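Local coordinates for beta-1,4-mannanase (Aplysia kurodai, PDB 3VUP), which probably hydrolyses the beta-1,4-mannosidic linkages of mannan as a digestive enzyme of the sea hare, at residues Y136-K139 / A140-I144. Numbering follows the deposited sequence.
Sequences YIDK and ALKPI. With SO4 (sulfate ion), chain H.
Tyr136 runs its ring down helix 130-147, one of the outer helices packed round the parallel strands of the TIM barrel, with Leu141 under one face and Ala140 beside it at an oblique angle. With CG anti to the backbone N (chi1 171°), the ring reaches the next turn, where Leu141 CB makes an off-centre CH-pi contact 4.1 Å from the ring centroid. Leucine suits this place because its branch also brings CD1 near Tyr136 OH. Ala140 CB lies 3.7 Å from Tyr136 CE1; its single methyl suits a spot already hemmed in by Pro71 and Val79. The phenol turns inward, where Tyr136 OH hydrogen-bonds His64 NE2 and the ring meets Trp111 edge-to-face, so tyrosine serves both apolar packing and a buried bond.

The backbone here widens into a pi-type turn. Tyr136 O accepts two N-H groups, a nearly straight bond from Leu141 N (2.9 Å) and a more bent one from Ala140 N, while Lys142 N reaches back five residues to Ile137 O at 2.9 Å. Pro143, which has no N-H to give, fits this kink: its CD rests 3.4 Å from Asp138 O.

Branched Ile137 packs against Trp206 and Ala210 of helix 197-214, and its CG2 is crossed by the extended Lys142 chain, 3.7 Å from Lys142 CE. Asp138, a carboxylate suited to the solvent side, runs beside that chain, yet Lys142 NZ stays 4.0 Å from Asp138 OD1, beyond a salt bridge, and hydrogen-bonds sulfate O4 at 2.6 Å. With an alanine in place of Lys142, the sulfate, also bound by Gln134 and Lys251, would probably lose a donor, and Ile137 CG2 its contact with the aliphatic chain. The chemistry thus divides the helix between a buried aromatic-aliphatic face and a polar, charged outer one, where Lys142 can hold an anion, here probably from the crystallisation liquor, although the Asp138 carboxylate probably tempers its charge.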
loop_
_atom_site.group_PDB
_atom_site.type_symbol
_atom_site.label_atom_id
_atom_site.label_comp_id
_atom_site.label_asym_id
_atom_site.label_seq_id
_atom_site.Cartn_x
_atom_site.Cartn_y
_atom_site.Cartn_z
ATOM N N TYR A 136 4.358 -11.885 15.076
ATOM C CA TYR A 136 4.745 -11.321 13.786
ATOM C C TYR A 136 5.572 -10.054 13.985
ATOM O O TYR A 136 6.632 -9.866 13.369
ATOM C CB TYR A 136 3.527 -11.012 12.889
ATOM C CG TYR A 136 3.952 -10.238 11.663
ATOM C CD1 TYR A 136 4.829 -10.807 10.746
ATOM C CD2 TYR A 136 3.536 -8.924 11.447
ATOM C CE1 TYR A 136 5.270 -10.106 9.640
ATOM C CE2 TYR A 136 3.969 -8.216 10.335
ATOM C CZ TYR A 136 4.836 -8.812 9.439
ATOM O OH TYR A 136 5.274 -8.085 8.353
ATOM N N ILE A 137 5.076 -9.179 14.848
ATOM C CA ILE A 137 5.731 -7.909 15.090
ATOM C C ILE A 137 7.139 -8.097 15.648
ATOM O O ILE A 137 8.099 -7.497 15.156
ATOM C CB ILE A 137 4.857 -7.050 15.995
ATOM C CG1 ILE A 137 3.634 -6.577 15.196
ATOM C CG2 ILE A 137 5.652 -5.874 16.558
ATOM C CD1 ILE A 137 2.587 -5.893 16.020
ATOM N N ASP A 138 7.271 -8.961 16.649
ATOM C CA ASP A 138 8.550 -9.124 17.325
ATOM C C ASP A 138 9.551 -9.972 16.542
ATOM O O ASP A 138 10.742 -9.674 16.523
ATOM C CB ASP A 138 8.343 -9.691 18.729
ATOM C CG ASP A 138 7.686 -8.698 19.664
ATOM O OD1 ASP A 138 7.705 -7.489 19.355
ATOM O OD2 ASP A 138 7.163 -9.123 20.715
ATOM N N LYS A 139 9.068 -11.021 15.889
ATOM C CA LYS A 139 9.962 -11.973 15.231
ATOM C C LYS A 139 10.243 -11.676 13.758
ATOM O O LYS A 139 11.225 -12.179 13.206
ATOM C CB LYS A 139 9.432 -13.402 15.376
ATOM C CG LYS A 139 9.435 -13.927 16.797
ATOM C CD LYS A 139 10.849 -14.284 17.237
ATOM C CE LYS A 139 10.859 -15.105 18.517
ATOM N NZ LYS A 139 12.159 -15.818 18.695
ATOM N N ALA A 140 9.379 -10.892 13.114
ATOM C CA ALA A 140 9.541 -10.610 11.687
ATOM C C ALA A 140 9.543 -9.128 11.338
ATOM O O ALA A 140 10.473 -8.651 10.700
ATOM C CB ALA A 140 8.503 -11.365 10.855
ATOM N N LEU A 141 8.496 -8.404 11.725
ATOM C CA LEU A 141 8.359 -7.023 11.259
ATOM C C LEU A 141 9.457 -6.114 11.800
ATOM O O LEU A 141 10.129 -5.421 11.030
ATOM C CB LEU A 141 6.978 -6.465 11.608
ATOM C CG LEU A 141 6.717 -5.037 11.125
ATOM C CD1 LEU A 141 6.817 -4.911 9.607
ATOM C CD2 LEU A 141 5.348 -4.596 11.601
ATOM N N LYS A 142 9.634 -6.099 13.118
ATOM C CA LYS A 142 10.674 -5.255 13.681
ATOM C C LYS A 142 12.073 -5.604 13.134
ATOM O O LYS A 142 12.820 -4.702 12.760
ATOM C CB LYS A 142 10.616 -5.204 15.215
ATOM C CG LYS A 142 9.410 -4.430 15.762
ATOM C CD LYS A 142 9.375 -4.476 17.281
ATOM C CE LYS A 142 8.277 -3.608 17.863
ATOM N NZ LYS A 142 8.416 -3.514 19.341
ATOM N N PRO A 143 12.434 -6.902 13.058
ATOM C CA PRO A 143 13.743 -7.189 12.456
ATOM C C PRO A 143 13.898 -6.687 11.017
ATOM O O PRO A 143 14.955 -6.165 10.662
ATOM C CB PRO A 143 13.819 -8.716 12.521
ATOM C CG PRO A 143 13.035 -9.048 13.763
ATOM C CD PRO A 143 11.887 -8.082 13.760
ATOM N N ILE A 144 12.857 -6.823 10.205
ATOM C CA ILE A 144 12.921 -6.330 8.832
ATOM C C ILE A 144 13.083 -4.807 8.791
ATOM O O ILE A 144 13.969 -4.278 8.113
ATOM C CB ILE A 144 11.680 -6.762 8.021
ATOM C CG1 ILE A 144 11.694 -8.279 7.786
ATOM C CG2 ILE A 144 11.620 -5.995 6.702
ATOM C CD1 ILE A 144 10.368 -8.829 7.305
HETATM S S SO4 H . 5.441 -3.248 21.555
HETATM O O1 SO4 H . 5.010 -4.522 20.984
HETATM O O2 SO4 H . 4.290 -2.356 21.754
HETATM O O3 SO4 H . 6.089 -3.475 22.843
HETATM O O4 SO4 H . 6.399 -2.620 20.646
#